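Local coordinates for conserved exported protein (PDB 3CLW) that is of unproven function but probably hydrolyses O-glycosidic bonds in glycosides, at residues I229-F239 with P248-F256; Q147-F157 with S200-M210. All coordinates share one frame; numbering follows the deposited sequence.

In the fold
Both contacts belong to the glycoside hydrolase family 30 region, assigned to the TIM-barrel clan, and lie on the same side of the chain's centre, with their own centres about 15 Å apart. They follow one another in series: contact 2 closes with helix 204-221, and strand 226-232, which carries the first segment of contact 1, comes directly after it. Contact 2 ties the loop before helix 157-173 to the start of helix 204-221; contact 1 joins strand 226-232 to helix 251-256. The two meet where K204 NZ lies 2.9 Å from D249 O, a probable hydrogen bond, and where P248 packs on F201. Helices 204-221 and 251-256 are thereby joined near their starts.

Contact 1. Residues I229-F239 with P248-F256; sequences IPEVGDMKYLF and PDDIIHSMF
Strand 229-232 and helix 251-256 run nearly antiparallel, their axes 11.0 Å apart at closest approach and at 164°, while the 3-10 turn 235-238 brings L238 and F239 against the start of the helix. This is the strand-to-helix half of a beta-alpha-beta unit, continued by strand 270-276, in a TIM-barrel family. Backbone bonds fasten the turn to the helix start: I252 N gives a hydrogen bond to L238 O (3.0 Å), D250 N reaches F239 O from above its carbonyl plane, and I251 N makes a weak but nearly straight one to Y237 O (171°). The L238 carbonyl also takes a bond from a water that donates to D250 OD1 and accepts from H253 N, so one solvent molecule bridges turn and helix.

The side chains meet mainly through apolar groups, with Y237 CD1 set 3.9 Å from D249 CB. I251 slides past P230 in the opposite direction, its CG2 branch 3.5 Å from P230 CG, and L238 CD2 rests on I251 CB. CG1 of I252 stands beside its own backbone N (chi1 -64°) and the chain then extends, carrying CD1 alongside F239, which points the same way; this methyl lies 3.7 Å from F239 CE1 and also packs on L238 CB. V274 of strand 270-276 touches P230, L238 and F256, extending the apolar layer to the next strand. Farther along, past I252, I229 CG1 meets the edge of the F256 ring, 3.8 Å from CZ, and I229 CD1 lies 3.9 Å from the M255 methyl CE.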
loop_
_atom_site.group_PDB
_atom_site.type_symbol
_atom_site.label_atom_id
_atom_site.label_comp_id
_atom_site.label_asym_id
_atom_site.label_seq_id
_atom_site.Cartn_x
_atom_site.Cartn_y
_atom_site.Cartn_z
ATOM N N ILE A 229 -2.503 1.350 -12.801
ATOM C CA ILE A 229 -3.059 0.013 -13.012
ATOM C C ILE A 229 -1.937 -0.984 -12.758
ATOM O O ILE A 229 -0.796 -0.592 -12.691
ATOM C CB ILE A 229 -3.645 -0.126 -14.479
ATOM C CG1 ILE A 229 -2.552 0.132 -15.521
ATOM C CG2 ILE A 229 -4.811 0.855 -14.682
ATOM C CD1 ILE A 229 -2.763 -0.553 -16.843
ATOM N N PRO A 230 -2.231 -2.296 -12.707
ATOM C CA PRO A 230 -3.549 -2.949 -12.709
ATOM C C PRO A 230 -4.094 -3.391 -11.361
ATOM O O PRO A 230 -5.230 -3.877 -11.306
ATOM C CB PRO A 230 -3.306 -4.171 -13.590
ATOM C CG PRO A 230 -1.867 -4.537 -13.271
ATOM C CD PRO A 230 -1.138 -3.275 -12.895
ATOM N N GLU A 231 -3.311 -3.265 -10.287
ATOM C CA GLU A 231 -3.777 -3.689 -8.945
ATOM C C GLU A 231 -4.172 -5.167 -8.920
ATOM O O GLU A 231 -5.166 -5.558 -8.259
ATOM C CB GLU A 231 -4.964 -2.840 -8.451
ATOM C CG GLU A 231 -4.741 -1.346 -8.515
ATOM C CD GLU A 231 -4.164 -0.756 -7.224
ATOM O OE1 GLU A 231 -4.222 0.494 -7.084
ATOM O OE2 GLU A 231 -3.663 -1.525 -6.358
ATOM N N VAL A 232 -3.401 -5.989 -9.631
ATOM C CA VAL A 232 -3.642 -7.445 -9.590
ATOM C C VAL A 232 -3.478 -8.043 -8.171
ATOM O O VAL A 232 -2.560 -7.682 -7.431
ATOM C CB VAL A 232 -2.804 -8.257 -10.663
ATOM C CG1 VAL A 232 -3.431 -8.096 -12.100
ATOM C CG2 VAL A 232 -1.339 -7.904 -10.646
ATOM N N GLY A 233 -4.369 -8.957 -7.814
ATOM C CA GLY A 233 -4.366 -9.523 -6.465
ATOM C C GLY A 233 -3.165 -10.365 -6.094
ATOM O O GLY A 233 -2.866 -10.556 -4.917
ATOM N N ASP A 234 -2.473 -10.868 -7.109
ATOM C CA ASP A 234 -1.341 -11.779 -6.943
ATOM C C ASP A 234 -0.312 -11.361 -7.989
ATOM O O ASP A 234 -0.667 -11.141 -9.167
ATOM C CB ASP A 234 -1.810 -13.240 -7.142
ATOM C CG ASP A 234 -0.750 -14.283 -6.731
ATOM O OD1 ASP A 234 0.451 -14.089 -7.017
ATOM O OD2 ASP A 234 -1.126 -15.322 -6.145
ATOM N N MET A 235 0.954 -11.237 -7.575
ATOM C CA MET A 235 2.012 -10.783 -8.487
ATOM C C MET A 235 2.195 -11.766 -9.685
ATOM O O MET A 235 2.848 -11.438 -10.658
ATOM C CB MET A 235 3.339 -10.579 -7.733
ATOM C CG MET A 235 3.446 -9.313 -6.858
ATOM S SD MET A 235 4.670 -9.476 -5.509
ATOM C CE MET A 235 5.044 -7.749 -5.263
ATOM N N LYS A 236 1.600 -12.956 -9.613
ATOM C CA LYS A 236 1.802 -13.967 -10.678
ATOM C C LYS A 236 1.118 -13.531 -11.962
ATOM O O LYS A 236 1.576 -13.857 -13.034
ATOM C CB LYS A 236 1.361 -15.376 -10.258
ATOM C CG LYS A 236 -0.129 -15.579 -10.227
ATOM C CD LYS A 236 -0.520 -16.932 -9.693
ATOM C CE LYS A 236 -2.034 -16.992 -9.555
ATOM N NZ LYS A 236 -2.554 -18.357 -9.170
ATOM N N TYR A 237 0.054 -12.738 -11.833
ATOM C CA TYR A 237 -0.644 -12.168 -12.984
ATOM C C TYR A 237 0.179 -11.120 -13.742
ATOM O O TYR A 237 -0.241 -10.637 -14.780
ATOM C CB TYR A 237 -1.978 -11.605 -12.537
ATOM C CG TYR A 237 -2.946 -12.677 -12.125
ATOM C CD1 TYR A 237 -3.702 -13.373 -13.086
ATOM C CD2 TYR A 237 -3.116 -13.016 -10.779
ATOM C CE1 TYR A 237 -4.593 -14.367 -12.700
ATOM C CE2 TYR A 237 -4.002 -13.991 -10.400
ATOM C CZ TYR A 237 -4.734 -14.675 -11.358
ATOM O OH TYR A 237 -5.627 -15.655 -10.961
ATOM N N LEU A 238 1.337 -10.750 -13.209
ATOM C CA LEU A 238 2.217 -9.840 -13.929
ATOM C C LEU A 238 2.930 -10.541 -15.119
ATOM O O LEU A 238 3.464 -9.876 -16.013
ATOM C CB LEU A 238 3.236 -9.209 -12.981
ATOM C CG LEU A 238 2.653 -8.239 -11.921
ATOM C CD1 LEU A 238 3.730 -7.619 -11.128
ATOM C CD2 LEU A 238 1.748 -7.156 -12.540
ATOM N N PHE A 239 2.917 -11.870 -15.090
ATOM C CA PHE A 239 3.484 -12.723 -16.118
ATOM C C PHE A 239 2.390 -13.666 -16.636
ATOM O O PHE A 239 1.337 -13.769 -16.048
ATOM C CB PHE A 239 4.648 -13.509 -15.527
ATOM C CG PHE A 239 5.495 -12.707 -14.560
ATOM C CD1 PHE A 239 6.487 -11.844 -15.021
ATOM C CD2 PHE A 239 5.303 -12.822 -13.182
ATOM C CE1 PHE A 239 7.259 -11.116 -14.141
ATOM C CE2 PHE A 239 6.084 -12.081 -12.299
ATOM C CZ PHE A 239 7.058 -11.231 -12.787
ATOM N N PRO A 248 -6.611 -11.411 -17.178
ATOM C CA PRO A 248 -5.674 -10.284 -17.118
ATOM C C PRO A 248 -4.347 -10.694 -16.493
ATOM O O PRO A 248 -3.908 -10.101 -15.494
ATOM C CB PRO A 248 -6.422 -9.257 -16.253
ATOM C CG PRO A 248 -7.217 -10.119 -15.310
ATOM C CD PRO A 248 -7.667 -11.296 -16.145
ATOM N N ASP A 249 -3.715 -11.713 -17.069
ATOM C CA ASP A 249 -2.340 -12.042 -16.742
ATOM C C ASP A 249 -1.435 -11.378 -17.766
ATOM O O ASP A 249 -1.887 -10.539 -18.568
ATOM C CB ASP A 249 -2.116 -13.563 -16.685
ATOM C CG ASP A 249 -2.241 -14.239 -18.061
ATOM O OD1 ASP A 249 -1.900 -15.442 -18.147
ATOM O OD2 ASP A 249 -2.686 -13.580 -19.039
ATOM N N ASP A 250 -0.157 -11.731 -17.716
ATOM C CA ASP A 250 0.839 -11.205 -18.652
ATOM C C ASP A 250 0.882 -9.679 -18.701
ATOM O O ASP A 250 1.179 -9.082 -19.756
ATOM C CB ASP A 250 0.613 -11.796 -20.061
ATOM C CG ASP A 250 1.796 -11.578 -20.975
ATOM O OD1 ASP A 250 2.932 -11.731 -20.491
ATOM O OD2 ASP A 250 1.582 -11.224 -22.175
ATOM N N ILE A 251 0.582 -9.048 -17.557
ATOM C CA ILE A 251 0.485 -7.588 -17.455
ATOM C C ILE A 251 1.755 -6.869 -17.932
ATOM O O ILE A 251 1.680 -5.939 -18.732
ATOM C CB ILE A 251 0.103 -7.110 -16.004
ATOM C CG1 ILE A 251 -1.309 -7.595 -15.613
ATOM C CG2 ILE A 251 0.274 -5.593 -15.853
ATOM C CD1 ILE A 251 -2.486 -7.063 -16.469
ATOM N N ILE A 252 2.916 -7.287 -17.451
ATOM C CA ILE A 252 4.122 -6.570 -17.818
ATOM C C ILE A 252 4.330 -6.496 -19.345
ATOM O O ILE A 252 4.470 -5.408 -19.892
ATOM C CB ILE A 252 5.378 -7.100 -17.075
ATOM C CG1 ILE A 252 5.223 -6.855 -15.547
ATOM C CG2 ILE A 252 6.627 -6.430 -17.631
ATOM C CD1 ILE A 252 6.258 -7.569 -14.637
ATOM N N HIS A 253 4.321 -7.643 -20.030
ATOM C CA HIS A 253 4.679 -7.665 -21.452
ATOM C C HIS A 253 3.564 -7.147 -22.340
ATOM O O HIS A 253 3.821 -6.439 -23.327
ATOM C CB HIS A 253 5.159 -9.052 -21.912
ATOM C CG HIS A 253 6.569 -9.355 -21.514
ATOM N ND1 HIS A 253 7.656 -8.983 -22.275
ATOM C CD2 HIS A 253 7.076 -9.966 -20.416
ATOM C CE1 HIS A 253 8.767 -9.382 -21.687
ATOM N NE2 HIS A 253 8.442 -9.979 -20.554
ATOM N N SER A 254 2.336 -7.474 -21.968
ATOM C CA SER A 254 1.189 -7.124 -22.778
ATOM C C SER A 254 0.805 -5.649 -22.656
ATOM O O SER A 254 0.320 -5.061 -23.617
ATOM C CB SER A 254 0.019 -8.007 -22.402
ATOM O OG SER A 254 -1.125 -7.610 -23.112
ATOM N N MET A 255 1.051 -5.060 -21.480
ATOM C CA MET A 255 0.613 -3.687 -21.151
ATOM C C MET A 255 1.770 -2.692 -21.006
ATOM O O MET A 255 1.597 -1.502 -21.298
ATOM C CB MET A 255 -0.303 -3.657 -19.896
ATOM C CG MET A 255 -1.621 -4.488 -20.028
ATOM S SD MET A 255 -3.054 -4.143 -18.956
ATOM C CE MET A 255 -3.737 -2.785 -19.866
ATOM N N PHE A 256 2.934 -3.164 -20.557
ATOM C CA PHE A 256 4.033 -2.260 -20.247
ATOM C C PHE A 256 5.318 -2.495 -21.081
ATOM O O PHE A 256 6.413 -2.072 -20.690
ATOM C CB PHE A 256 4.300 -2.255 -18.731
ATOM C CG PHE A 256 3.167 -1.638 -17.910
ATOM C CD1 PHE A 256 2.116 -2.415 -17.444
ATOM C CD2 PHE A 256 3.163 -0.263 -17.622
ATOM C CE1 PHE A 256 1.077 -1.831 -16.685
ATOM C CE2 PHE A 256 2.137 0.322 -16.866
ATOM C CZ PHE A 256 1.091 -0.454 -16.406
HETATM O O HOH W 1 4.493 -10.021 -18.704
#

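Contact 2. Residues Q147-F157 with S200-M210; sequences QDCINLQNDKF and SFATKADLYRM
I150 and D206 meet in one of three polar links that hold loop 147-157 on the segment leading into helix 204-221 and on its first turns. T203 and D206 form a capping box, and D206 OD2 is gripped by two backbone donors from opposite faces of its carboxylate plane: T203 N at 2.8 Å and I150 N at 3.0 Å. Nearby, N151 N donates almost straight to S200 OG (2.8 Å, 172°), and that hydroxyl in turn donates a hydrogen bond to F201 O. At the other end R209 NH1 meets N154 O on a lone pair in the carbonyl plane (2.9 Å); NH2 adds a weak bond to the same oxygen.

Aromatic contacts come next. The bend of R209 at chi3 (78°) lays its guanidinium over one face of F157, planes 22° apart, a cation-pi stack with centres at 4.1 Å; L152 CD2 takes the opposite face. M210 SD approaches this ring obliquely, 3.6 Å from F157 CD2. Q147 CG lies over the F201 face in a CH-pi contact.

Chemically, the D206 carboxylate of the capping box serves loop and helix at once, and two N-H donors would probably favour its ionised form, while R209 is held by both its edge and its face.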
loop_
_atom_site.group_PDB
_atom_site.type_symbol
_atom_site.label_atom_id
_atom_site.label_comp_id
_atom_site.label_asym_id
_atom_site.label_seq_id
_atom_site.Cartn_x
_atom_site.Cartn_y
_atom_site.Cartn_z
ATOM N N GLN A 147 -18.167 -13.677 -14.630
ATOM C CA GLN A 147 -16.784 -13.405 -14.900
ATOM C C GLN A 147 -16.456 -13.254 -16.412
ATOM O O GLN A 147 -15.366 -13.610 -16.836
ATOM C CB GLN A 147 -15.900 -14.454 -14.239
ATOM C CG GLN A 147 -14.525 -13.916 -13.961
ATOM C CD GLN A 147 -13.600 -14.944 -13.384
ATOM O OE1 GLN A 147 -13.880 -16.132 -13.453
ATOM N NE2 GLN A 147 -12.474 -14.499 -12.818
ATOM N N ASP A 148 -17.368 -12.682 -17.204
ATOM C CA ASP A 148 -17.126 -12.544 -18.664
ATOM C C ASP A 148 -16.132 -11.445 -19.015
ATOM O O ASP A 148 -15.234 -11.637 -19.842
ATOM C CB ASP A 148 -18.436 -12.299 -19.414
ATOM C CG ASP A 148 -19.449 -13.414 -19.203
ATOM O OD1 ASP A 148 -19.045 -14.570 -18.867
ATOM O OD2 ASP A 148 -20.650 -13.127 -19.368
ATOM N N CYS A 149 -16.312 -10.301 -18.360
ATOM C CA CYS A 149 -15.526 -9.102 -18.534
ATOM C C CYS A 149 -15.996 -8.164 -17.422
ATOM O O CYS A 149 -16.765 -8.553 -16.546
ATOM C CB CYS A 149 -15.812 -8.470 -19.896
ATOM S SG CYS A 149 -17.548 -8.024 -20.146
ATOM N N ILE A 150 -15.539 -6.919 -17.489
ATOM C CA ILE A 150 -15.796 -5.897 -16.484
ATOM C C ILE A 150 -17.289 -5.740 -16.280
ATOM O O ILE A 150 -18.052 -5.755 -17.249
ATOM C CB ILE A 150 -15.140 -4.562 -16.909
ATOM C CG1 ILE A 150 -15.123 -3.544 -15.749
ATOM C CG2 ILE A 150 -15.766 -4.035 -18.251
ATOM C CD1 ILE A 150 -14.213 -2.334 -15.974
ATOM N N ASN A 151 -17.710 -5.638 -15.014
ATOM C CA ASN A 151 -19.105 -5.337 -14.707
ATOM C C ASN A 151 -19.387 -3.829 -14.922
ATOM O O ASN A 151 -19.619 -3.073 -13.962
ATOM C CB ASN A 151 -19.467 -5.797 -13.283
ATOM C CG ASN A 151 -20.924 -5.535 -12.924
ATOM O OD1 ASN A 151 -21.833 -5.745 -13.744
ATOM N ND2 ASN A 151 -21.163 -5.078 -11.684
ATOM N N LEU A 152 -19.309 -3.419 -16.180
ATOM C CA LEU A 152 -19.515 -2.035 -16.612
ATOM C C LEU A 152 -20.072 -2.068 -18.025
ATOM O O LEU A 152 -19.624 -2.831 -18.860
ATOM C CB LEU A 152 -18.206 -1.221 -16.567
ATOM C CG LEU A 152 -18.226 0.211 -17.101
ATOM C CD1 LEU A 152 -19.044 1.142 -16.215
ATOM C CD2 LEU A 152 -16.832 0.741 -17.236
ATOM N N GLN A 153 -21.086 -1.261 -18.280
ATOM C CA GLN A 153 -21.699 -1.283 -19.581
ATOM C C GLN A 153 -20.744 -0.757 -20.654
ATOM O O GLN A 153 -19.856 0.074 -20.373
ATOM C CB GLN A 153 -23.030 -0.545 -19.529
ATOM C CG GLN A 153 -24.027 -1.323 -18.731
ATOM C CD GLN A 153 -25.355 -0.636 -18.633
ATOM O OE1 GLN A 153 -25.432 0.588 -18.529
ATOM N NE2 GLN A 153 -26.426 -1.424 -18.680
ATOM N N ASN A 154 -20.911 -1.275 -21.870
ATOM C CA ASN A 154 -19.967 -1.069 -22.977
ATOM C C ASN A 154 -19.766 0.365 -23.395
ATOM O O ASN A 154 -18.737 0.701 -23.966
ATOM C CB ASN A 154 -20.439 -1.846 -24.221
ATOM C CG ASN A 154 -19.672 -3.098 -24.429
ATOM O OD1 ASN A 154 -18.500 -3.196 -24.020
ATOM N ND2 ASN A 154 -20.305 -4.087 -25.081
ATOM N N ASP A 155 -20.768 1.193 -23.176
ATOM C CA ASP A 155 -20.676 2.588 -23.535
ATOM C C ASP A 155 -20.464 3.479 -22.308
ATOM O O ASP A 155 -20.702 4.677 -22.386
ATOM C CB ASP A 155 -21.960 3.003 -24.240
ATOM C CG ASP A 155 -23.170 2.944 -23.321
ATOM O OD1 ASP A 155 -23.143 2.166 -22.332
ATOM O OD2 ASP A 155 -24.141 3.681 -23.583
ATOM N N LYS A 156 -20.061 2.894 -21.180
ATOM C CA LYS A 156 -19.881 3.671 -19.940
ATOM C C LYS A 156 -18.428 3.775 -19.449
ATOM O O LYS A 156 -18.179 4.183 -18.310
ATOM C CB LYS A 156 -20.804 3.174 -18.799
ATOM C CG LYS A 156 -22.270 2.941 -19.162
ATOM C CD LYS A 156 -23.083 4.224 -19.304
ATOM C CE LYS A 156 -24.589 3.946 -19.107
ATOM N NZ LYS A 156 -25.166 2.849 -19.984
ATOM N N PHE A 157 -17.470 3.394 -20.282
ATOM C CA PHE A 157 -16.073 3.568 -19.935
ATOM C C PHE A 157 -15.786 5.050 -19.889
ATOM O O PHE A 157 -15.088 5.504 -18.995
ATOM C CB PHE A 157 -15.118 2.857 -20.885
ATOM C CG PHE A 157 -15.137 1.341 -20.784
ATOM C CD1 PHE A 157 -16.253 0.600 -21.187
ATOM C CD2 PHE A 157 -14.041 0.653 -20.300
ATOM C CE1 PHE A 157 -16.242 -0.828 -21.129
ATOM C CE2 PHE A 157 -14.032 -0.763 -20.234
ATOM C CZ PHE A 157 -15.134 -1.494 -20.660
ATOM N N SER A 200 -15.089 -6.078 -9.210
ATOM C CA SER A 200 -15.245 -6.569 -10.583
ATOM C C SER A 200 -13.987 -7.202 -11.186
ATOM O O SER A 200 -12.891 -6.645 -11.135
ATOM C CB SER A 200 -15.764 -5.491 -11.541
ATOM O OG SER A 200 -16.088 -6.104 -12.802
ATOM N N PHE A 201 -14.181 -8.379 -11.765
ATOM C CA PHE A 201 -13.263 -8.955 -12.740
ATOM C C PHE A 201 -13.066 -7.955 -13.873
ATOM O O PHE A 201 -13.951 -7.159 -14.156
ATOM C CB PHE A 201 -13.869 -10.254 -13.298
ATOM C CG PHE A 201 -13.057 -10.885 -14.404
ATOM C CD1 PHE A 201 -11.883 -11.584 -14.113
ATOM C CD2 PHE A 201 -13.465 -10.789 -15.724
ATOM C CE1 PHE A 201 -11.144 -12.174 -15.121
ATOM C CE2 PHE A 201 -12.717 -11.385 -16.744
ATOM C CZ PHE A 201 -11.561 -12.077 -16.434
ATOM N N ALA A 202 -11.917 -7.976 -14.516
ATOM C CA ALA A 202 -11.769 -7.227 -15.760
ATOM C C ALA A 202 -10.652 -7.809 -16.615
ATOM O O ALA A 202 -9.669 -8.310 -16.078
ATOM C CB ALA A 202 -11.522 -5.702 -15.492
ATOM N N THR A 203 -10.812 -7.723 -17.933
ATOM C CA THR A 203 -9.804 -8.215 -18.869
ATOM C C THR A 203 -8.809 -7.094 -19.225
ATOM O O THR A 203 -9.050 -5.922 -18.906
ATOM C CB THR A 203 -10.434 -8.740 -20.186
ATOM O OG1 THR A 203 -10.897 -7.629 -20.946
ATOM C CG2 THR A 203 -11.602 -9.714 -19.927
ATOM N N LYS A 204 -7.698 -7.455 -19.862
ATOM C CA LYS A 204 -6.747 -6.442 -20.294
ATOM C C LYS A 204 -7.394 -5.494 -21.302
ATOM O O LYS A 204 -7.087 -4.297 -21.300
ATOM C CB LYS A 204 -5.451 -7.031 -20.836
ATOM C CG LYS A 204 -4.657 -7.772 -19.789
ATOM C CD LYS A 204 -3.307 -8.185 -20.320
ATOM C CE LYS A 204 -3.357 -9.391 -21.289
ATOM N NZ LYS A 204 -3.977 -10.562 -20.638
ATOM N N ALA A 205 -8.312 -6.007 -22.129
ATOM C CA ALA A 205 -9.052 -5.122 -23.028
ATOM C C ALA A 205 -9.851 -4.092 -22.236
ATOM O O ALA A 205 -9.890 -2.920 -22.602
ATOM C CB ALA A 205 -9.943 -5.907 -24.010
ATOM N N ASP A 206 -10.475 -4.529 -21.147
ATOM C CA ASP A 206 -11.206 -3.637 -20.242
ATOM C C ASP A 206 -10.264 -2.584 -19.641
ATOM O O ASP A 206 -10.539 -1.396 -19.678
ATOM C CB ASP A 206 -11.888 -4.453 -19.144
ATOM C CG ASP A 206 -12.904 -5.465 -19.699
ATOM O OD1 ASP A 206 -13.533 -5.199 -20.756
ATOM O OD2 ASP A 206 -13.075 -6.536 -19.076
ATOM N N LEU A 207 -9.129 -3.049 -19.140
ATOM C CA LEU A 207 -8.160 -2.195 -18.500
ATOM C C LEU A 207 -7.639 -1.139 -19.460
ATOM O O LEU A 207 -7.498 0.039 -19.093
ATOM C CB LEU A 207 -7.003 -3.041 -17.941
ATOM C CG LEU A 207 -7.381 -3.920 -16.741
ATOM C CD1 LEU A 207 -6.224 -4.825 -16.341
ATOM C CD2 LEU A 207 -7.859 -3.093 -15.538
ATOM N N TYR A 208 -7.350 -1.571 -20.695
ATOM C CA TYR A 208 -6.842 -0.685 -21.729
ATOM C C TYR A 208 -7.845 0.427 -22.028
ATOM O O TYR A 208 -7.465 1.596 -22.149
ATOM C CB TYR A 208 -6.445 -1.490 -23.001
ATOM C CG TYR A 208 -6.005 -0.627 -24.161
ATOM C CD1 TYR A 208 -4.668 -0.443 -24.447
ATOM C CD2 TYR A 208 -6.953 0.032 -24.959
ATOM C CE1 TYR A 208 -4.269 0.367 -25.523
ATOM C CE2 TYR A 208 -6.575 0.850 -26.032
ATOM C CZ TYR A 208 -5.242 1.009 -26.308
ATOM O OH TYR A 208 -4.877 1.812 -27.375
ATOM N N ARG A 209 -9.116 0.075 -22.123
ATOM C CA ARG A 209 -10.150 1.070 -22.371
ATOM C C ARG A 209 -10.264 2.069 -21.238
ATOM O O ARG A 209 -10.401 3.255 -21.495
ATOM C CB ARG A 209 -11.532 0.447 -22.636
ATOM C CG ARG A 209 -11.726 -0.113 -24.018
ATOM C CD ARG A 209 -13.210 -0.378 -24.319
ATOM N NE ARG A 209 -13.980 0.838 -24.650
ATOM C CZ ARG A 209 -15.315 0.875 -24.737
ATOM N NH1 ARG A 209 -16.053 -0.211 -24.501
ATOM N NH2 ARG A 209 -15.920 1.998 -25.064
ATOM N N MET A 210 -10.217 1.590 -19.987
ATOM C CA MET A 210 -10.288 2.472 -18.852
ATOM C C MET A 210 -9.107 3.439 -18.894
ATOM O O MET A 210 -9.275 4.640 -18.716
ATOM C CB MET A 210 -10.384 1.688 -17.534
ATOM C CG MET A 210 -11.856 1.255 -17.137
ATOM S SD MET A 210 -13.144 2.530 -17.382
ATOM C CE MET A 210 -12.390 3.864 -16.412
#